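Local coordinates for mandelate racemase/muconate lactonizing enzyme family protein (Sulfitobacter sp. NAS-14.1, PDB 3T4W) that probably catalyses a lyase-type reaction of the enolase superfamily, begun by taking a proton next to a substrate carboxylate, though its own substrate is not established, at residues A[50-53]-A[54-58]; A[359-362]-A[363-366]. All coordinates share one frame; numbering follows the deposited sequence.

In the fold
Both contacts are local, within one continuous run of chain, and about 15 Å separates their nearest atoms. Interaction 1 sits at the outer edge of the N-terminal domain, its centre about 26 Å from the centre of the chain. There strand 45-52 turns into strand 57-62, held mainly by backbone bonds, with the hydroxyls of a buried and an exposed threonine meeting at the turn. Interaction 2 lies deeper, where the loop after strand 356-358 of the C-terminal barrel enters helix 362-367, and a threonine and a buried histidine do the work. The two hold different elements, yet Trp45, at the far end of the strand that runs into interaction 1, packs against His364 of interaction 2.

Interaction 1: A[50-53]-A[54-58]; sequences LTTD and TGIVG
Leu50 and Gly58 face each other as an antiparallel hydrogen-bonded pair, Leu50 N to Gly58 O and Gly58 N to Leu50 O both at 2.7 Å, while the chain reverses through a type I turn from Thr52 to Gly55. Thr52 ties the two halves together four times. Its N donates to Ile56 O at 2.9 Å, its O accepts from Gly55 N, and its hydroxyl takes a third bond, from Ile56 N to Thr52 OG1 at 3.2 Å. That hydroxyl reaches across the turn because OG1 stands between the backbone N and the carbonyl carbon (chi1 70°). There it also meets the hydroxyl of the next threonine, Thr52 OG1 to Thr54 OG1 at 3.0 Å, a bond in which either could be the donor. On the same side the end of Leu50 and Thr52 pack on helix 110-130, and Ile56 lies against Met23 and Asp130. Thr51 and Val57, a non-hydrogen-bonded pair, put their side chains on the other face, where Val57 CG2 crosses Thr51 at an angle, 3.8 Å from Thr51 OG1. Asp53 sets off away from the turn, but its carboxylate comes back nearer it, and Asp53 OD1 is bonded to the backbone N of Lys24, tying the turn to the start of strand 25-33. Gly55 has a left-handed backbone (phi 89°), a conformation glycine takes readily. A type I turn followed by a left-handed glycine is the signature of the G1 beta-bulge hairpin, here linking the second and third strands of the antiparallel sheet in the N-terminal domain.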
# COMPACT_ATOMS: atom_id res chain seq x y z
N LEU A 50 8.60 -32.23 -36.27
CA LEU A 50 10.00 -32.49 -35.96
C LEU A 50 10.34 -33.97 -36.02
O LEU A 50 9.51 -34.83 -35.73
CB LEU A 50 10.40 -31.87 -34.62
CG LEU A 50 10.39 -30.33 -34.59
CD1 LEU A 50 10.73 -29.83 -33.21
CD2 LEU A 50 11.33 -29.73 -35.63
N THR A 51 11.58 -34.26 -36.41
CA THR A 51 12.09 -35.61 -36.47
C THR A 51 13.48 -35.65 -35.86
O THR A 51 14.31 -34.78 -36.15
CB THR A 51 12.17 -36.11 -37.93
OG1 THR A 51 10.93 -35.82 -38.61
CG2 THR A 51 12.45 -37.62 -37.99
N THR A 52 13.74 -36.63 -35.00
CA THR A 52 15.05 -36.80 -34.40
C THR A 52 15.95 -37.63 -35.30
O THR A 52 15.51 -38.15 -36.33
CB THR A 52 14.97 -37.54 -33.06
OG1 THR A 52 14.62 -38.91 -33.30
CG2 THR A 52 13.93 -36.89 -32.14
N ASP A 53 17.21 -37.78 -34.90
CA ASP A 53 18.16 -38.58 -35.66
C ASP A 53 17.82 -40.06 -35.63
O ASP A 53 18.22 -40.83 -36.51
CB ASP A 53 19.61 -38.34 -35.19
CG ASP A 53 19.78 -38.52 -33.68
OD1 ASP A 53 18.80 -38.81 -32.97
OD2 ASP A 53 20.93 -38.36 -33.21
N THR A 54 17.05 -40.47 -34.62
CA THR A 54 16.65 -41.86 -34.52
C THR A 54 15.33 -42.10 -35.24
O THR A 54 14.79 -43.20 -35.21
CB THR A 54 16.57 -42.34 -33.06
OG1 THR A 54 15.61 -41.56 -32.34
CG2 THR A 54 17.93 -42.23 -32.38
N GLY A 55 14.82 -41.07 -35.90
CA GLY A 55 13.62 -41.21 -36.71
C GLY A 55 12.28 -41.02 -36.02
O GLY A 55 11.23 -41.21 -36.64
N ILE A 56 12.30 -40.63 -34.76
CA ILE A 56 11.05 -40.33 -34.07
C ILE A 56 10.47 -39.00 -34.56
O ILE A 56 11.20 -38.03 -34.77
CB ILE A 56 11.24 -40.32 -32.53
CG1 ILE A 56 11.97 -41.59 -32.08
CG2 ILE A 56 9.90 -40.21 -31.82
CD1 ILE A 56 11.77 -41.94 -30.61
N VAL A 57 9.15 -38.98 -34.78
CA VAL A 57 8.47 -37.78 -35.26
C VAL A 57 7.53 -37.17 -34.21
O VAL A 57 6.76 -37.88 -33.56
CB VAL A 57 7.64 -38.09 -36.52
CG1 VAL A 57 6.86 -36.85 -36.96
CG2 VAL A 57 8.53 -38.58 -37.64
N GLY A 58 7.60 -35.85 -34.06
CA GLY A 58 6.69 -35.12 -33.20
C GLY A 58 5.99 -33.99 -33.96
O GLY A 58 6.55 -33.41 -34.88

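Interaction 2: A[359-362]-A[363-366]; sequences IETP and FHDQ
Thr361 OG1 is gripped twice by His364: the hydroxyl accepts from His364 N at 3.2 Å, an almost straight bond (168° at the hydrogen), and it pairs with the ring through His364 ND1 at 2.7 Å. Thr361 is thus the N-cap of helix 362-367, and the residue it caps returns to it with its own side chain. With OG1 held between the backbone N and the carbonyl carbon (chi1 63°), the hydroxyl swings in over the first turn and comes to the edge of the imidazole near its plane. The histidine does its part by setting CG beside its own backbone N (chi1 -88°), which folds the ring back toward the incoming loop. Ile359 then closes over it: Ile359 O sits above one face of the ring, offset toward the rim, 3.5 Å from His364 CG, and Ile359 CG2 touches His364 CE1 at 3.6 Å. Beyond the two segments NE2 is bonded to Ala335 O, and the ring of Trp45 meets the imidazole. Without the imidazole, as with an alanine here, the carbonyl of Ala335 would probably lose this partner and the hydroxyl of Thr361 its mate in the ring, and a gap would open beside Ile359 and Trp45. Backbone bonds carry the helix onward, Asp365 N to Thr361 O at 3.2 Å and Gln366 N to Pro362 O at 3.0 Å, with Pro362 opening the first turn. Both ring nitrogens of a buried imidazole therefore have polar partners, which fixes its rotation, and the ring links the cap, the loop of Ala335 and Trp45 of the N-terminal domain.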
# COMPACT_ATOMS: atom_id res chain seq x y z
N ILE A 359 -13.37 -26.85 -30.11
CA ILE A 359 -13.91 -26.46 -31.40
C ILE A 359 -14.11 -27.71 -32.24
O ILE A 359 -13.15 -28.30 -32.72
CB ILE A 359 -12.95 -25.52 -32.14
CG1 ILE A 359 -12.58 -24.34 -31.24
CG2 ILE A 359 -13.58 -25.05 -33.45
CD1 ILE A 359 -11.73 -23.29 -31.91
N GLU A 360 -15.37 -28.12 -32.40
CA GLU A 360 -15.70 -29.31 -33.17
C GLU A 360 -16.08 -28.96 -34.60
O GLU A 360 -17.17 -28.47 -34.87
CB GLU A 360 -16.85 -30.08 -32.52
CG GLU A 360 -16.55 -30.59 -31.12
CD GLU A 360 -17.60 -31.57 -30.62
OE1 GLU A 360 -18.35 -31.22 -29.68
OE2 GLU A 360 -17.68 -32.70 -31.17
N THR A 361 -15.16 -29.21 -35.52
CA THR A 361 -15.45 -29.13 -36.94
C THR A 361 -14.93 -30.41 -37.56
O THR A 361 -13.98 -31.00 -37.05
CB THR A 361 -14.72 -27.95 -37.61
OG1 THR A 361 -13.31 -28.15 -37.50
CG2 THR A 361 -15.10 -26.62 -36.95
N PRO A 362 -15.55 -30.85 -38.67
CA PRO A 362 -15.07 -32.01 -39.42
C PRO A 362 -13.56 -31.93 -39.70
O PRO A 362 -12.89 -32.96 -39.64
CB PRO A 362 -15.85 -31.91 -40.73
CG PRO A 362 -17.14 -31.28 -40.33
CD PRO A 362 -16.82 -30.33 -39.20
N PHE A 363 -13.04 -30.74 -39.97
CA PHE A 363 -11.62 -30.62 -40.29
C PHE A 363 -10.71 -30.90 -39.09
O PHE A 363 -9.68 -31.58 -39.24
CB PHE A 363 -11.29 -29.27 -40.92
CG PHE A 363 -9.96 -29.24 -41.61
CD1 PHE A 363 -9.72 -30.03 -42.73
CD2 PHE A 363 -8.93 -28.45 -41.13
CE1 PHE A 363 -8.50 -30.02 -43.36
CE2 PHE A 363 -7.69 -28.44 -41.76
CZ PHE A 363 -7.48 -29.22 -42.87
N HIS A 364 -11.06 -30.36 -37.93
CA HIS A 364 -10.34 -30.65 -36.69
C HIS A 364 -10.25 -32.16 -36.49
O HIS A 364 -9.17 -32.73 -36.30
CB HIS A 364 -11.07 -30.04 -35.49
CG HIS A 364 -10.67 -28.63 -35.20
ND1 HIS A 364 -11.33 -27.54 -35.72
CD2 HIS A 364 -9.66 -28.13 -34.44
CE1 HIS A 364 -10.76 -26.43 -35.29
NE2 HIS A 364 -9.74 -26.76 -34.51
N ASP A 365 -11.41 -32.80 -36.54
CA ASP A 365 -11.51 -34.22 -36.29
C ASP A 365 -10.62 -35.02 -37.26
O ASP A 365 -9.84 -35.86 -36.83
CB ASP A 365 -12.97 -34.68 -36.38
CG ASP A 365 -13.13 -36.16 -36.14
OD1 ASP A 365 -12.71 -36.63 -35.06
OD2 ASP A 365 -13.68 -36.84 -37.03
N GLN A 366 -10.72 -34.74 -38.55
CA GLN A 366 -10.03 -35.56 -39.54
C GLN A 366 -8.54 -35.26 -39.63
O GLN A 366 -7.75 -36.11 -40.04
CB GLN A 366 -10.70 -35.47 -40.92
CG GLN A 366 -10.86 -34.07 -41.46
CD GLN A 366 -12.09 -33.93 -42.35
OE1 GLN A 366 -12.83 -34.90 -42.56
NE2 GLN A 366 -12.32 -32.73 -42.86